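Local structure of probable CoA-transferase alpha subunit (Rhodococcus jostii, 6COJ) at residues A252-A257 against R269-S274; E265-H270 against Q282-T287. The protein belongs to the CoA-transferase family and binds a CoA thioester of a spiro-lactone acid, on which the complete enzyme probably acts. The protein carries 1 engineered substitution. All coordinates share one frame; numbering follows the deposited sequence.

Overall arrangement
Both contacts lie on one side of the chain and share helix 265-274, their centres about 8 Å apart. Contact 1 ties the loop that follows strand 244-247, the outermost strand of the parallel sheet at that side, to the second half of this helix; contact 2 joins the first part of the helix to the next one, 278-288. Contact 1 is the deeper, about 15 Å from the chain centre against 20 Å, and both its touching residues are buried, whereas contact 2 includes the partly exposed His270. Neither has a hydrogen bond across it: one rests on a single Phe-Tyr pair, the other on a three-ring cluster. Phe254 CD2 and Phe267 CD2, 3.5 Å apart, join the two.

Contact 1 of 2, residues A252-A257 against R269-S274; sequences AHFTLA and RHYAES
Phe254 meets Tyr271 with the far end of its ring, and this one pair carries the contact. CZ of Phe254 lies over one face of the tyrosine ring, towards its rim, 3.6 Å from Tyr271 CG, while Phe254 CE2 comes to 4.1 Å of Tyr271 CB. The side chains cross at about a right angle, and the ring planes are inclined by 37°, an oblique meeting with centroids 5.1 Å apart. CG of Phe254 sits between the backbone N and the carbonyl carbon (chi1 43°), which directs the ring from the loop to the helix. The peptide bond before Phe254 is cis, and Phe254 CB lies over one face of the His253 ring, towards its rim. The turn is closed by Ala252 O, which accepts both Thr255 N at 2.8 Å and Thr255 OG1 at 2.7 Å, the two donors arriving from the same face of the carbonyl plane. Beyond the rings, the Tyr271 hydroxyl is hydrogen-bonded to the carboxylate of Asp98, next in the chain to Tyr97 of the CoA-thioester pocket, and Leu74 of helix 70-77 touches the tyrosine. An alanine in place of Tyr271 would keep CB but would probably leave Phe254 CZ without the ring face beneath it and Asp98 without its phenolic partner. Both ring nitrogens of His253 are hydrogen-bonded, ND1 to Tyr296 OH and NE2 to Asp264 OD2, which fixes the rotation of the imidazole. Residues 252-255 have the geometry of a type VIa turn, with phenylalanine where proline is usual, in the loop between strand 244-247 of the parallel sheet and helix 265-274, on which the phenylalanine packs.

Contact 2 of 2, residues E265-H270 against Q282-T287; sequences EKFQRH and QQFVAT
An aromatic cluster of Phe267, His270 and Phe284 lies between the successive helices 265-274 and 278-288. Phe284 is the inserted member: with CG anti to the backbone N (chi1 -173°), its ring extends from helix 278-288 and reaches both partners, which lie one helical turn apart. Its leading end meets Phe267, CE2 of Phe284 standing 3.7 Å from CZ of Phe267. The two side chains come from opposite directions, and their planes are inclined by 39°. Along its flank, Phe284 receives His270: CD2 of the imidazole approaches the edge of the Phe284 ring, near its plane, 3.7 Å from Phe284 CD2. These side chains slide past each other in opposite directions, with centroids 5.7 Å apart. Trp281 stacks on Phe284, and Tyr288 meets Phe267 edge-to-face, so the cluster continues along the second helix; Phe303 of helix 293-306 adds a ring beside His270. No hydrogen bond crosses between the two segments to fix direction; the nearest atoms are ring carbons, with His270 NE2 close by at 3.9 Å from Phe284 CD2, so the contact depends on dispersion and on the fit of the rings.

Contact 1 of 2, residues A252-A257 against R269-S274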
ATOM      1  N   ALA A 252      19.016 -10.791 -14.352  1.00 15.80           N
ATOM      2  CA  ALA A 252      18.814  -9.355 -14.419  1.00 15.51           C
ATOM      3  C   ALA A 252      19.970  -8.622 -15.095  1.00 14.74           C
ATOM      4  O   ALA A 252      19.850  -7.421 -15.354  1.00 16.27           O
ATOM      5  CB  ALA A 252      18.560  -8.777 -13.020  1.00 15.50           C
ATOM      6  N   HIS A 253      21.068  -9.310 -15.399  1.00 16.60           N
ATOM      7  CA  HIS A 253      22.214  -8.657 -16.030  1.00 16.98           C
ATOM      8  C   HIS A 253      21.755  -7.975 -17.323  1.00 15.97           C
ATOM      9  O   HIS A 253      21.070  -8.610 -18.118  1.00 18.77           O
ATOM     10  CB  HIS A 253      23.295  -9.693 -16.345  1.00 17.74           C
ATOM     11  CG  HIS A 253      24.553  -9.090 -16.882  1.00 17.92           C
ATOM     12  ND1 HIS A 253      24.718  -8.775 -18.216  1.00 18.58           N
ATOM     13  CD2 HIS A 253      25.701  -8.724 -16.262  1.00 21.79           C
ATOM     14  CE1 HIS A 253      25.910  -8.235 -18.392  1.00 19.84           C
ATOM     15  NE2 HIS A 253      26.530  -8.201 -17.225  1.00 19.50           N
ATOM     16  N   PHE A 254      22.128  -6.715 -17.574  1.00 17.81           N
ATOM     17  CA  PHE A 254      23.169  -5.976 -16.865  1.00 18.00           C
ATOM     18  C   PHE A 254      22.669  -4.971 -15.829  1.00 18.42           C
ATOM     19  O   PHE A 254      23.415  -4.069 -15.444  1.00 20.33           O
ATOM     20  CB  PHE A 254      24.052  -5.235 -17.890  1.00 17.82           C
ATOM     21  CG  PHE A 254      23.275  -4.557 -18.996  1.00 21.38           C
ATOM     22  CD1 PHE A 254      22.755  -3.275 -18.824  1.00 21.23           C
ATOM     23  CD2 PHE A 254      23.063  -5.203 -20.210  1.00 20.81           C
ATOM     24  CE1 PHE A 254      22.043  -2.656 -19.849  1.00 21.76           C
ATOM     25  CE2 PHE A 254      22.350  -4.588 -21.238  1.00 22.40           C
ATOM     26  CZ  PHE A 254      21.842  -3.314 -21.057  1.00 24.59           C
ATOM     27  N   THR A 255      21.431  -5.117 -15.360  1.00 15.36           N
ATOM     28  CA  THR A 255      20.940  -4.252 -14.292  1.00 15.49           C
ATOM     29  C   THR A 255      21.326  -4.836 -12.928  1.00 15.60           C
ATOM     30  O   THR A 255      21.755  -5.989 -12.817  1.00 17.20           O
ATOM     31  CB  THR A 255      19.423  -4.060 -14.402  1.00 17.41           C
ATOM     32  OG1 THR A 255      18.722  -5.290 -14.132  1.00 15.88           O
ATOM     33  CG2 THR A 255      19.080  -3.581 -15.813  1.00 16.19           C
ATOM     34  N   LEU A 256      21.190  -4.029 -11.879  1.00 16.73           N
ATOM     35  CA  LEU A 256      21.509  -4.530 -10.541  1.00 15.73           C
ATOM     36  C   LEU A 256      20.412  -5.473 -10.037  1.00 15.33           C
ATOM     37  O   LEU A 256      19.311  -5.542 -10.587  1.00 16.23           O
ATOM     38  CB  LEU A 256      21.780  -3.381  -9.561  1.00 17.31           C
ATOM     39  CG  LEU A 256      20.719  -2.309  -9.297  1.00 16.18           C
ATOM     40  CD1 LEU A 256      19.557  -2.840  -8.465  1.00 16.91           C
ATOM     41  CD2 LEU A 256      21.353  -1.105  -8.602  1.00 19.55           C
ATOM     42  N   ALA A 257      20.700  -6.190  -8.956  1.00 17.41           N
ATOM     43  CA  ALA A 257      19.734  -7.176  -8.471  1.00 17.00           C
ATOM     44  C   ALA A 257      19.811  -7.330  -6.954  1.00 18.53           C
ATOM     45  O   ALA A 257      20.022  -8.415  -6.420  1.00 17.95           O
ATOM     46  CB  ALA A 257      19.916  -8.518  -9.174  1.00 19.78           C
ATOM     47  N   ARG A 269      27.632   0.514 -20.226  1.00 21.54           N
ATOM     48  CA  ARG A 269      28.273   1.501 -21.089  1.00 23.84           C
ATOM     49  C   ARG A 269      28.506   0.950 -22.488  1.00 27.43           C
ATOM     50  O   ARG A 269      28.303   1.661 -23.478  1.00 26.38           O
ATOM     51  CB  ARG A 269      29.578   1.997 -20.473  1.00 27.24           C
ATOM     52  CG  ARG A 269      29.367   3.028 -19.391  1.00 33.93           C
ATOM     53  CD  ARG A 269      30.658   3.715 -18.996  1.00 37.57           C
ATOM     54  NE  ARG A 269      31.620   2.807 -18.389  1.00 44.29           N
ATOM     55  CZ  ARG A 269      31.726   2.599 -17.082  1.00 50.85           C
ATOM     56  NH1 ARG A 269      30.905   3.213 -16.235  1.00 37.31           N
ATOM     57  NH2 ARG A 269      32.643   1.765 -16.622  1.00 44.67           N
ATOM     58  N   HIS A 270      28.922  -0.316 -22.591  1.00 23.75           N
ATOM     59  CA  HIS A 270      29.146  -0.923 -23.901  1.00 29.15           C
ATOM     60  C   HIS A 270      27.843  -1.062 -24.681  1.00 24.42           C
ATOM     61  O   HIS A 270      27.804  -0.811 -25.893  1.00 25.69           O
ATOM     62  CB  HIS A 270      29.830  -2.282 -23.733  1.00 28.77           C
ATOM     63  CG  HIS A 270      30.132  -2.974 -25.027  1.00 27.82           C
ATOM     64  ND1 HIS A 270      31.050  -2.489 -25.932  1.00 32.86           N
ATOM     65  CD2 HIS A 270      29.639  -4.113 -25.562  1.00 26.38           C
ATOM     66  CE1 HIS A 270      31.109  -3.297 -26.973  1.00 29.84           C
ATOM     67  NE2 HIS A 270      30.262  -4.290 -26.774  1.00 30.24           N
ATOM     68  N   TYR A 271      26.761  -1.458 -24.003  1.00 24.22           N
ATOM     69  CA  TYR A 271      25.448  -1.487 -24.638  1.00 22.47           C
ATOM     70  C   TYR A 271      25.086  -0.120 -25.211  1.00 24.44           C
ATOM     71  O   TYR A 271      24.695  -0.003 -26.382  1.00 24.04           O
ATOM     72  CB  TYR A 271      24.395  -1.960 -23.621  1.00 20.57           C
ATOM     73  CG  TYR A 271      22.990  -1.473 -23.904  1.00 19.28           C
ATOM     74  CD1 TYR A 271      22.204  -2.070 -24.887  1.00 19.49           C
ATOM     75  CD2 TYR A 271      22.449  -0.408 -23.192  1.00 18.80           C
ATOM     76  CE1 TYR A 271      20.918  -1.616 -25.153  1.00 19.22           C
ATOM     77  CE2 TYR A 271      21.164   0.056 -23.453  1.00 18.58           C
ATOM     78  CZ  TYR A 271      20.404  -0.555 -24.432  1.00 18.78           C
ATOM     79  OH  TYR A 271      19.130  -0.110 -24.692  1.00 19.98           O
ATOM     80  N   ALA A 272      25.237   0.933 -24.402  1.00 22.92           N
ATOM     81  CA  ALA A 272      24.822   2.267 -24.828  1.00 22.29           C
ATOM     82  C   ALA A 272      25.676   2.768 -25.987  1.00 28.57           C
ATOM     83  O   ALA A 272      25.151   3.299 -26.973  1.00 28.69           O
ATOM     84  CB  ALA A 272      24.877   3.233 -23.639  1.00 23.38           C
ATOM     85  N   GLU A 273      27.000   2.599 -25.888  1.00 25.97           N
ATOM     86  CA  GLU A 273      27.877   3.038 -26.969  0.50 30.71           C
ATOM     87  C   GLU A 273      27.685   2.204 -28.228  1.00 29.68           C
ATOM     88  O   GLU A 273      27.916   2.699 -29.336  1.00 32.90           O
ATOM     89  CB  GLU A 273      29.339   3.013 -26.519  0.50 31.63           C
ATOM     90  CG  GLU A 273      29.728   4.192 -25.643  0.50 33.77           C
ATOM     91  CD  GLU A 273      30.770   3.828 -24.609  0.50 54.94           C
ATOM     92  OE1 GLU A 273      31.341   2.721 -24.703  0.50 55.66           O
ATOM     93  OE2 GLU A 273      31.017   4.649 -23.700  0.50 51.89           O
ATOM     94  N   SER A 274      27.258   0.951 -28.094  1.00 28.90           N
ATOM     95  CA  SER A 274      27.048   0.135 -29.285  1.00 34.92           C
ATOM     96  C   SER A 274      25.822   0.571 -30.080  1.00 29.48           C
ATOM     97  O   SER A 274      25.723   0.247 -31.268  1.00 31.31           O
ATOM     98  CB  SER A 274      26.972  -1.347 -28.918  1.00 32.33           C
ATOM     99  OG  SER A 274      28.231  -1.815 -28.459  1.00 31.51           O
TER

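Contact 2 of 2, residues E265-H270 against Q282-T287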
ATOM      1  N   GLU A 265      28.352  -1.969 -14.709  1.00 20.51           N
ATOM      2  CA  GLU A 265      28.439  -0.617 -15.256  1.00 19.94           C
ATOM      3  C   GLU A 265      29.216  -0.595 -16.565  1.00 22.71           C
ATOM      4  O   GLU A 265      28.812   0.075 -17.525  1.00 24.29           O
ATOM      5  CB  GLU A 265      29.092   0.319 -14.232  1.00 21.45           C
ATOM      6  CG  GLU A 265      28.338   0.457 -12.907  1.00 20.48           C
ATOM      7  CD  GLU A 265      27.116   1.344 -13.017  1.00 25.03           C
ATOM      8  OE1 GLU A 265      26.381   1.465 -12.014  1.00 25.03           O
ATOM      9  OE2 GLU A 265      26.889   1.915 -14.100  1.00 22.74           O
ATOM     10  N   LYS A 266      30.336  -1.325 -16.621  1.00 24.01           N
ATOM     11  CA  LYS A 266      31.136  -1.361 -17.839  1.00 24.04           C
ATOM     12  C   LYS A 266      30.345  -1.946 -19.003  1.00 23.19           C
ATOM     13  O   LYS A 266      30.427  -1.447 -20.132  1.00 24.41           O
ATOM     14  CB  LYS A 266      32.421  -2.155 -17.589  1.00 27.82           C
ATOM     15  CG  LYS A 266      33.519  -1.382 -16.845  1.00 39.06           C
ATOM     16  CD  LYS A 266      33.397  -1.493 -15.337  1.00 57.51           C
ATOM     17  CE  LYS A 266      33.787  -0.202 -14.633  1.00 59.05           C
ATOM     18  NZ  LYS A 266      33.423  -0.167 -13.188  1.00 54.18           N
ATOM     19  N   PHE A 267      29.561  -3.000 -18.750  1.00 22.49           N
ATOM     20  CA  PHE A 267      28.803  -3.590 -19.846  1.00 24.92           C
ATOM     21  C   PHE A 267      27.645  -2.704 -20.264  1.00 20.76           C
ATOM     22  O   PHE A 267      27.324  -2.620 -21.455  1.00 22.10           O
ATOM     23  CB  PHE A 267      28.309  -4.999 -19.527  1.00 22.52           C
ATOM     24  CG  PHE A 267      27.801  -5.719 -20.744  1.00 23.70           C
ATOM     25  CD1 PHE A 267      28.692  -6.317 -21.624  1.00 24.66           C
ATOM     26  CD2 PHE A 267      26.452  -5.739 -21.048  1.00 23.07           C
ATOM     27  CE1 PHE A 267      28.239  -6.949 -22.764  1.00 27.50           C
ATOM     28  CE2 PHE A 267      25.991  -6.374 -22.189  1.00 22.25           C
ATOM     29  CZ  PHE A 267      26.892  -6.978 -23.053  1.00 24.99           C
ATOM     30  N   GLN A 268      26.982  -2.052 -19.308  1.00 20.23           N
ATOM     31  CA  GLN A 268      25.915  -1.137 -19.698  1.00 19.00           C
ATOM     32  C   GLN A 268      26.454  -0.010 -20.568  1.00 20.26           C
ATOM     33  O   GLN A 268      25.815   0.383 -21.548  1.00 20.86           O
ATOM     34  CB  GLN A 268      25.181  -0.579 -18.484  1.00 18.35           C
ATOM     35  CG  GLN A 268      24.073   0.367 -18.904  1.00 17.88           C
ATOM     36  CD  GLN A 268      23.147   0.704 -17.772  1.00 18.71           C
ATOM     37  OE1 GLN A 268      22.214  -0.037 -17.489  1.00 22.47           O
ATOM     38  NE2 GLN A 268      23.390   1.832 -17.135  1.00 20.37           N
ATOM     39  N   ARG A 269      27.632   0.514 -20.226  1.00 21.54           N
ATOM     40  CA  ARG A 269      28.273   1.501 -21.089  1.00 23.84           C
ATOM     41  C   ARG A 269      28.506   0.950 -22.488  1.00 27.43           C
ATOM     42  O   ARG A 269      28.303   1.661 -23.478  1.00 26.38           O
ATOM     43  CB  ARG A 269      29.578   1.997 -20.473  1.00 27.24           C
ATOM     44  CG  ARG A 269      29.367   3.028 -19.391  1.00 33.93           C
ATOM     45  CD  ARG A 269      30.658   3.715 -18.996  1.00 37.57           C
ATOM     46  NE  ARG A 269      31.620   2.807 -18.389  1.00 44.29           N
ATOM     47  CZ  ARG A 269      31.726   2.599 -17.082  1.00 50.85           C
ATOM     48  NH1 ARG A 269      30.905   3.213 -16.235  1.00 37.31           N
ATOM     49  NH2 ARG A 269      32.643   1.765 -16.622  1.00 44.67           N
ATOM     50  N   HIS A 270      28.922  -0.316 -22.591  1.00 23.75           N
ATOM     51  CA  HIS A 270      29.146  -0.923 -23.901  1.00 29.15           C
ATOM     52  C   HIS A 270      27.843  -1.062 -24.681  1.00 24.42           C
ATOM     53  O   HIS A 270      27.804  -0.811 -25.893  1.00 25.69           O
ATOM     54  CB  HIS A 270      29.830  -2.282 -23.733  1.00 28.77           C
ATOM     55  CG  HIS A 270      30.132  -2.974 -25.027  1.00 27.82           C
ATOM     56  ND1 HIS A 270      31.050  -2.489 -25.932  1.00 32.86           N
ATOM     57  CD2 HIS A 270      29.639  -4.113 -25.562  1.00 26.38           C
ATOM     58  CE1 HIS A 270      31.109  -3.297 -26.973  1.00 29.84           C
ATOM     59  NE2 HIS A 270      30.262  -4.290 -26.774  1.00 30.24           N
ATOM     60  N   GLN A 282      25.258  -4.098 -34.994  1.00 31.14           N
ATOM     61  CA  GLN A 282      25.344  -5.439 -35.576  0.61 32.54           C
ATOM     62  C   GLN A 282      26.333  -6.304 -34.812  1.00 32.97           C
ATOM     63  O   GLN A 282      26.107  -7.500 -34.602  1.00 33.34           O
ATOM     64  CB  GLN A 282      25.781  -5.342 -37.043  0.61 34.68           C
ATOM     65  CG  GLN A 282      26.009  -6.692 -37.744  0.61 36.69           C
ATOM     66  CD  GLN A 282      27.474  -7.123 -37.766  0.61 46.39           C
ATOM     67  OE1 GLN A 282      28.382  -6.292 -37.734  0.61 38.76           O
ATOM     68  NE2 GLN A 282      27.704  -8.432 -37.828  0.61 41.72           N
ATOM     69  N   GLN A 283      27.450  -5.705 -34.401  1.00 33.20           N
ATOM     70  CA  GLN A 283      28.468  -6.458 -33.678  1.00 33.89           C
ATOM     71  C   GLN A 283      27.978  -6.827 -32.286  1.00 32.59           C
ATOM     72  O   GLN A 283      28.199  -7.949 -31.818  1.00 32.45           O
ATOM     73  CB  GLN A 283      29.749  -5.636 -33.587  1.00 37.28           C
ATOM     74  CG  GLN A 283      30.948  -6.433 -33.107  1.00 53.46           C
ATOM     75  CD  GLN A 283      31.107  -7.733 -33.867  1.00 68.26           C
ATOM     76  OE1 GLN A 283      30.870  -8.818 -33.328  1.00 77.14           O
ATOM     77  NE2 GLN A 283      31.499  -7.630 -35.138  1.00 83.03           N
ATOM     78  N   PHE A 284      27.308  -5.894 -31.609  1.00 30.01           N
ATOM     79  CA  PHE A 284      26.721  -6.209 -30.313  1.00 28.72           C
ATOM     80  C   PHE A 284      25.698  -7.328 -30.444  1.00 31.44           C
ATOM     81  O   PHE A 284      25.696  -8.275 -29.651  1.00 28.30           O
ATOM     82  CB  PHE A 284      26.070  -4.952 -29.738  1.00 27.21           C
ATOM     83  CG  PHE A 284      25.577  -5.106 -28.329  1.00 27.77           C
ATOM     84  CD1 PHE A 284      24.303  -5.585 -28.073  1.00 23.82           C
ATOM     85  CD2 PHE A 284      26.390  -4.764 -27.260  1.00 25.79           C
ATOM     86  CE1 PHE A 284      23.848  -5.724 -26.773  1.00 23.31           C
ATOM     87  CE2 PHE A 284      25.937  -4.896 -25.946  1.00 23.00           C
ATOM     88  CZ  PHE A 284      24.668  -5.378 -25.704  1.00 22.63           C
ATOM     89  N   VAL A 285      24.836  -7.243 -31.457  1.00 28.47           N
ATOM     90  CA  VAL A 285      23.843  -8.289 -31.703  1.00 28.79           C
ATOM     91  C   VAL A 285      24.531  -9.622 -31.982  1.00 30.74           C
ATOM     92  O   VAL A 285      24.162 -10.660 -31.420  1.00 30.79           O
ATOM     93  CB  VAL A 285      22.909  -7.869 -32.852  1.00 29.24           C
ATOM     94  CG1 VAL A 285      22.112  -9.052 -33.370  1.00 31.42           C
ATOM     95  CG2 VAL A 285      21.987  -6.747 -32.384  1.00 27.48           C
ATOM     96  N   ALA A 286      25.543  -9.612 -32.855  1.00 32.51           N
ATOM     97  CA  ALA A 286      26.233 -10.852 -33.204  1.00 34.79           C
ATOM     98  C   ALA A 286      26.864 -11.500 -31.979  1.00 34.57           C
ATOM     99  O   ALA A 286      26.824 -12.727 -31.826  1.00 35.80           O
ATOM    100  CB  ALA A 286      27.288 -10.593 -34.280  1.00 36.89           C
ATOM    101  N   THR A 287      27.444 -10.694 -31.090  1.00 33.22           N
ATOM    102  CA  THR A 287      28.167 -11.250 -29.950  1.00 33.24           C
ATOM    103  C   THR A 287      27.233 -11.635 -28.805  1.00 31.39           C
ATOM    104  O   THR A 287      27.445 -12.668 -28.161  1.00 32.04           O
ATOM    105  CB  THR A 287      29.232 -10.261 -29.465  1.00 32.95           C
ATOM    106  OG1 THR A 287      30.179 -10.020 -30.513  1.00 36.00           O
ATOM    107  CG2 THR A 287      29.970 -10.812 -28.247  1.00 33.80           C
TER